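Uncharacterized protein (Arthrobacter sp., PDB 3KOP) is of unknown function but adopts a cyclophilin-like fold, built on an antiparallel beta-sheet. Local coordinates at residues 66-78 with 125-139. Sequence-based numbering, arbitrary orientation.
Sequences YARNEIYNLVPAF and TIVDLAVFYGRNNLL
Asn137 OD1 is gripped by the turn at Asn69: the backbone N of Asn69 donates to it over 2.8 Å, and Asn69 ND2 adds a weak second bond. That ND2 also bonds weakly to Arg135 O and, more firmly, to the backbone O of Ser111 of the second subunit. Asparagine suits position 137 because its other end donates too, ND2 bonding to Gly134 O with an N-H...O angle of 166° and to Pro92 O, which fixes the flip of the amide. The site lies at one end of an antiparallel pair of neighbouring strands, 70-76 and 125-132, in the antiparallel beta-sheet of the cyclophilin-like fold.

Asn69 centres an inverse gamma turn, and its O accepts the N-H of Tyr133. The Tyr133 side chain leaves between its backbone N and carbonyl carbon (chi1 65°), which lays the ring against Asn69 so that CB of Asn69 sits over the ring centre, 4.0 Å from the centroid. The Tyr133 ring also packs on Ala163, Cys166 and Gln167 of helix 159-172, and its OH bonds to His63 and to Lys65 of the second subunit. With alanine in place of Tyr133, the turn at Asn69 is likely to lose the flat surface it rests on, and His63 its hydroxyl partner.

Arg68, its chain extended, gives NH1 to Asn136 O at 3.2 Å, while a salt bridge ties it to Asp143 of the second subunit.

Along the strands, paired N-H and C=O groups join Ile71 to Val131, Asn73 to Leu129 and Val75 to Val127. On the face bearing Glu70, CG of this residue lies over the Phe132 ring toward its rim, a CH-pi contact that suits the aliphatic part of glutamate. Its carboxylate comes near that of Asp128, where two negative charges would probably repel, and one water donates to both, to Glu70 OE2 at 2.7 Å and to Asp128 OD2 at 2.8 Å.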
loop_
_atom_site.group_PDB
_atom_site.type_symbol
_atom_site.label_atom_id
_atom_site.label_comp_id
_atom_site.label_asym_id
_atom_site.label_seq_id
_atom_site.Cartn_x
_atom_site.Cartn_y
_atom_site.Cartn_z
ATOM N N TYR F 66 -4.475 -12.457 -8.251
ATOM C CA TYR F 66 -4.312 -11.221 -7.464
ATOM C C TYR F 66 -4.297 -9.943 -8.275
ATOM O O TYR F 66 -4.758 -8.922 -7.781
ATOM C CB TYR F 66 -3.114 -11.293 -6.521
ATOM C CG TYR F 66 -1.779 -11.424 -7.196
ATOM C CD1 TYR F 66 -1.124 -10.309 -7.654
ATOM C CD2 TYR F 66 -1.158 -12.654 -7.334
ATOM C CE1 TYR F 66 0.091 -10.390 -8.234
ATOM C CE2 TYR F 66 0.080 -12.759 -7.970
ATOM C CZ TYR F 66 0.688 -11.620 -8.403
ATOM O OH TYR F 66 1.903 -11.650 -9.022
ATOM N N ALA F 67 -3.785 -9.982 -9.508
ATOM C CA ALA F 67 -3.615 -8.781 -10.331
ATOM C C ALA F 67 -4.902 -8.356 -11.074
ATOM O O ALA F 67 -4.929 -7.380 -11.834
ATOM C CB ALA F 67 -2.441 -8.977 -11.326
ATOM N N ARG F 68 -5.955 -9.109 -10.827
ATOM C CA ARG F 68 -7.302 -8.810 -11.242
ATOM C C ARG F 68 -7.605 -9.069 -12.701
ATOM O O ARG F 68 -7.814 -10.229 -13.044
ATOM C CB ARG F 68 -7.796 -7.447 -10.760
ATOM C CG ARG F 68 -9.327 -7.481 -10.666
ATOM C CD ARG F 68 -9.768 -6.221 -10.141
ATOM N NE ARG F 68 -11.171 -6.205 -9.813
ATOM C CZ ARG F 68 -11.801 -5.119 -9.413
ATOM N NH1 ARG F 68 -11.120 -3.997 -9.293
ATOM N NH2 ARG F 68 -13.102 -5.157 -9.105
ATOM N N ASN F 69 -7.664 -8.039 -13.556
ATOM C CA ASN F 69 -8.073 -8.233 -14.949
ATOM C C ASN F 69 -6.902 -8.606 -15.830
ATOM O O ASN F 69 -6.471 -7.856 -16.728
ATOM C CB ASN F 69 -8.837 -7.025 -15.441
ATOM C CG ASN F 69 -10.099 -6.798 -14.641
ATOM O OD1 ASN F 69 -10.967 -7.667 -14.633
ATOM N ND2 ASN F 69 -10.182 -5.684 -13.926
ATOM N N GLU F 70 -6.402 -9.796 -15.550
ATOM C CA GLU F 70 -5.170 -10.307 -16.132
ATOM C C GLU F 70 -5.297 -11.763 -16.632
ATOM O O GLU F 70 -5.850 -12.632 -15.930
ATOM C CB GLU F 70 -4.100 -10.303 -15.063
ATOM C CG GLU F 70 -2.756 -10.752 -15.584
ATOM C CD GLU F 70 -1.785 -11.207 -14.511
ATOM O OE1 GLU F 70 -2.243 -11.606 -13.404
ATOM O OE2 GLU F 70 -0.556 -11.196 -14.828
ATOM N N ILE F 71 -4.721 -12.036 -17.805
ATOM C CA ILE F 71 -4.379 -13.414 -18.182
ATOM C C ILE F 71 -2.886 -13.428 -18.494
ATOM O O ILE F 71 -2.302 -12.396 -18.776
ATOM C CB ILE F 71 -5.207 -13.992 -19.374
ATOM C CG1 ILE F 71 -5.073 -13.130 -20.641
ATOM C CG2 ILE F 71 -6.652 -14.195 -18.957
ATOM C CD1 ILE F 71 -5.389 -13.872 -21.996
ATOM N N TYR F 72 -2.265 -14.604 -18.418
ATOM C CA TYR F 72 -0.833 -14.680 -18.659
ATOM C C TYR F 72 -0.408 -16.112 -18.996
ATOM O O TYR F 72 -1.191 -17.054 -18.831
ATOM C CB TYR F 72 -0.066 -14.169 -17.450
ATOM C CG TYR F 72 -0.250 -15.001 -16.220
ATOM C CD1 TYR F 72 -1.362 -14.823 -15.390
ATOM C CD2 TYR F 72 0.673 -16.023 -15.895
ATOM C CE1 TYR F 72 -1.536 -15.594 -14.261
ATOM C CE2 TYR F 72 0.497 -16.806 -14.749
ATOM C CZ TYR F 72 -0.612 -16.586 -13.948
ATOM O OH TYR F 72 -0.827 -17.328 -12.825
ATOM N N ASN F 73 0.807 -16.252 -19.513
ATOM C CA ASN F 73 1.433 -17.545 -19.636
ATOM C C ASN F 73 2.782 -17.464 -18.946
ATOM O O ASN F 73 3.220 -16.375 -18.531
ATOM C CB ASN F 73 1.495 -18.022 -21.111
ATOM C CG ASN F 73 2.479 -17.238 -21.993
ATOM O OD1 ASN F 73 3.333 -16.512 -21.504
ATOM N ND2 ASN F 73 2.344 -17.393 -23.320
ATOM N N LEU F 74 3.418 -18.625 -18.807
ATOM C CA LEU F 74 4.728 -18.742 -18.180
ATOM C C LEU F 74 5.614 -19.577 -19.106
ATOM O O LEU F 74 5.245 -20.679 -19.485
ATOM C CB LEU F 74 4.608 -19.434 -16.827
ATOM C CG LEU F 74 3.743 -18.795 -15.738
ATOM C CD1 LEU F 74 3.650 -19.717 -14.524
ATOM C CD2 LEU F 74 4.263 -17.403 -15.350
ATOM N N VAL F 75 6.771 -19.046 -19.470
ATOM C CA VAL F 75 7.686 -19.729 -20.367
ATOM C C VAL F 75 9.111 -19.683 -19.789
ATOM O O VAL F 75 9.442 -18.766 -19.021
ATOM C CB VAL F 75 7.667 -19.092 -21.777
ATOM C CG1 VAL F 75 6.221 -19.175 -22.410
ATOM C CG2 VAL F 75 8.215 -17.659 -21.758
ATOM N N PRO F 76 9.955 -20.655 -20.164
ATOM C CA PRO F 76 11.354 -20.551 -19.782
ATOM C C PRO F 76 11.973 -19.264 -20.333
ATOM O O PRO F 76 11.583 -18.800 -21.420
ATOM C CB PRO F 76 12.002 -21.784 -20.440
ATOM C CG PRO F 76 10.874 -22.675 -20.827
ATOM C CD PRO F 76 9.692 -21.828 -21.028
ATOM N N ALA F 77 12.936 -18.704 -19.598
ATOM C CA ALA F 77 13.670 -17.531 -20.082
ATOM C C ALA F 77 14.231 -17.792 -21.495
ATOM O O ALA F 77 14.650 -18.914 -21.821
ATOM C CB ALA F 77 14.784 -17.176 -19.142
ATOM N N PHE F 78 14.189 -16.766 -22.332
ATOM C CA PHE F 78 14.579 -16.913 -23.742
ATOM C C PHE F 78 15.629 -15.890 -24.160
ATOM O O PHE F 78 16.288 -16.097 -25.140
ATOM C CB PHE F 78 13.337 -16.814 -24.658
ATOM C CG PHE F 78 12.355 -15.698 -24.254
ATOM C CD1 PHE F 78 12.651 -14.363 -24.520
ATOM C CD2 PHE F 78 11.188 -15.997 -23.573
ATOM C CE1 PHE F 78 11.768 -13.343 -24.161
ATOM C CE2 PHE F 78 10.280 -14.973 -23.199
ATOM C CZ PHE F 78 10.573 -13.659 -23.492
ATOM N N THR F 125 15.070 -19.584 -14.449
ATOM C CA THR F 125 14.460 -18.264 -14.694
ATOM C C THR F 125 13.241 -18.462 -15.585
ATOM O O THR F 125 13.312 -19.158 -16.596
ATOM C CB THR F 125 15.445 -17.285 -15.306
ATOM O OG1 THR F 125 16.530 -17.110 -14.391
ATOM C CG2 THR F 125 14.783 -15.927 -15.574
ATOM N N ILE F 126 12.104 -17.930 -15.133
ATOM C CA ILE F 126 10.840 -18.044 -15.846
ATOM C C ILE F 126 10.346 -16.637 -16.264
ATOM O O ILE F 126 10.533 -15.656 -15.526
ATOM C CB ILE F 126 9.780 -18.709 -14.942
ATOM C CG1 ILE F 126 10.307 -20.035 -14.376
ATOM C CG2 ILE F 126 8.437 -18.852 -15.675
ATOM C CD1 ILE F 126 11.054 -20.862 -15.340
ATOM N N VAL F 127 9.736 -16.544 -17.443
ATOM C CA VAL F 127 9.132 -15.290 -17.891
ATOM C C VAL F 127 7.606 -15.432 -17.859
ATOM O O VAL F 127 7.048 -16.455 -18.302
ATOM C CB VAL F 127 9.680 -14.873 -19.271
ATOM C CG1 VAL F 127 8.942 -13.616 -19.829
ATOM C CG2 VAL F 127 11.209 -14.587 -19.157
ATOM N N ASP F 128 6.971 -14.423 -17.267
ATOM C CA ASP F 128 5.511 -14.242 -17.230
ATOM C C ASP F 128 5.194 -13.179 -18.261
ATOM O O ASP F 128 5.662 -12.055 -18.145
ATOM C CB ASP F 128 5.116 -13.797 -15.824
ATOM C CG ASP F 128 3.647 -13.568 -15.632
ATOM O OD1 ASP F 128 2.921 -13.118 -16.568
ATOM O OD2 ASP F 128 3.203 -13.786 -14.467
ATOM N N LEU F 129 4.432 -13.557 -19.285
ATOM C CA LEU F 129 3.926 -12.638 -20.289
ATOM C C LEU F 129 2.436 -12.469 -20.059
ATOM O O LEU F 129 1.683 -13.448 -20.103
ATOM C CB LEU F 129 4.204 -13.133 -21.710
ATOM C CG LEU F 129 5.696 -13.299 -22.037
ATOM C CD1 LEU F 129 5.919 -14.071 -23.410
ATOM C CD2 LEU F 129 6.405 -11.961 -22.021
ATOM N N ALA F 130 2.036 -11.226 -19.791
ATOM C CA ALA F 130 0.704 -10.922 -19.279
ATOM C C ALA F 130 -0.022 -9.882 -20.106
ATOM O O ALA F 130 0.581 -8.933 -20.620
ATOM C CB ALA F 130 0.771 -10.472 -17.775
ATOM N N VAL F 131 -1.336 -10.066 -20.185
ATOM C CA VAL F 131 -2.240 -9.173 -20.853
ATOM C C VAL F 131 -3.251 -8.667 -19.825
ATOM O O VAL F 131 -3.892 -9.456 -19.136
ATOM C CB VAL F 131 -2.994 -9.909 -21.984
ATOM C CG1 VAL F 131 -4.157 -9.067 -22.535
ATOM C CG2 VAL F 131 -2.019 -10.259 -23.101
ATOM N N PHE F 132 -3.367 -7.351 -19.727
ATOM C CA PHE F 132 -4.384 -6.747 -18.895
ATOM C C PHE F 132 -5.571 -6.287 -19.724
ATOM O O PHE F 132 -5.421 -5.539 -20.691
ATOM C CB PHE F 132 -3.756 -5.649 -18.053
ATOM C CG PHE F 132 -2.898 -6.194 -17.006
ATOM C CD1 PHE F 132 -3.441 -6.540 -15.771
ATOM C CD2 PHE F 132 -1.572 -6.437 -17.255
ATOM C CE1 PHE F 132 -2.640 -7.065 -14.778
ATOM C CE2 PHE F 132 -0.773 -7.003 -16.285
ATOM C CZ PHE F 132 -1.296 -7.295 -15.045
ATOM N N TYR F 133 -6.736 -6.823 -19.398
ATOM C CA TYR F 133 -7.935 -6.634 -20.236
ATOM C C TYR F 133 -8.962 -5.721 -19.613
ATOM O O TYR F 133 -9.931 -5.398 -20.255
ATOM C CB TYR F 133 -8.571 -7.971 -20.599
ATOM C CG TYR F 133 -9.147 -8.764 -19.453
ATOM C CD1 TYR F 133 -10.477 -8.617 -19.079
ATOM C CD2 TYR F 133 -8.363 -9.708 -18.763
ATOM C CE1 TYR F 133 -11.026 -9.362 -18.020
ATOM C CE2 TYR F 133 -8.898 -10.459 -17.718
ATOM C CZ TYR F 133 -10.235 -10.279 -17.358
ATOM O OH TYR F 133 -10.767 -11.019 -16.342
ATOM N N GLY F 134 -8.748 -5.304 -18.371
ATOM C CA GLY F 134 -9.654 -4.380 -17.663
ATOM C C GLY F 134 -8.832 -3.465 -16.772
ATOM O O GLY F 134 -7.581 -3.511 -16.800
ATOM N N ARG F 135 -9.504 -2.655 -15.958
ATOM C CA ARG F 135 -8.857 -1.620 -15.159
ATOM C C ARG F 135 -8.901 -1.947 -13.651
ATOM O O ARG F 135 -9.408 -2.990 -13.242
ATOM C CB ARG F 135 -9.485 -0.227 -15.400
ATOM C CG ARG F 135 -10.976 -0.104 -15.017
ATOM C CD ARG F 135 -11.454 1.351 -15.150
ATOM N NE ARG F 135 -10.728 2.191 -14.202
ATOM C CZ ARG F 135 -10.465 3.480 -14.382
ATOM N NH1 ARG F 135 -10.884 4.116 -15.497
ATOM N NH2 ARG F 135 -9.753 4.147 -13.464
ATOM N N ASN F 136 -8.339 -1.024 -12.866
ATOM C CA ASN F 136 -8.365 -1.070 -11.411
ATOM C C ASN F 136 -7.645 -2.338 -10.908
ATOM O O ASN F 136 -8.173 -3.091 -10.115
ATOM C CB ASN F 136 -9.809 -0.953 -10.877
ATOM C CG ASN F 136 -10.387 0.431 -11.085
ATOM O OD1 ASN F 136 -9.706 1.326 -11.653
ATOM N ND2 ASN F 136 -11.647 0.633 -10.637
ATOM N N ASN F 137 -6.443 -2.554 -11.437
ATOM C CA ASN F 137 -5.600 -3.717 -11.101
ATOM C C ASN F 137 -4.445 -3.250 -10.244
ATOM O O ASN F 137 -3.924 -2.150 -10.465
ATOM C CB ASN F 137 -5.007 -4.304 -12.383
ATOM C CG ASN F 137 -6.038 -4.489 -13.475
ATOM O OD1 ASN F 137 -6.963 -5.309 -13.367
ATOM N ND2 ASN F 137 -5.883 -3.728 -14.537
ATOM N N LEU F 138 -4.015 -4.065 -9.283
ATOM C CA LEU F 138 -2.791 -3.787 -8.529
ATOM C C LEU F 138 -1.857 -4.978 -8.587
ATOM O O LEU F 138 -2.257 -6.135 -8.321
ATOM C CB LEU F 138 -3.133 -3.440 -7.078
ATOM C CG LEU F 138 -3.874 -2.139 -6.822
ATOM C CD1 LEU F 138 -4.457 -2.168 -5.377
ATOM C CD2 LEU F 138 -2.878 -0.954 -6.982
ATOM N N LEU F 139 -0.614 -4.698 -8.961
ATOM C CA LEU F 139 0.427 -5.707 -9.045
ATOM C C LEU F 139 1.100 -5.839 -7.687
ATOM O O LEU F 139 2.224 -5.352 -7.414
ATOM C CB LEU F 139 1.407 -5.410 -10.177
ATOM C CG LEU F 139 0.945 -5.954 -11.556
ATOM C CD1 LEU F 139 1.798 -5.400 -12.672
ATOM C CD2 LEU F 139 0.984 -7.517 -11.578
HETATM O O HOH W 1 -5.365 -6.288 -7.914
HETATM O O HOH W 2 0.933 -12.786 -13.278
#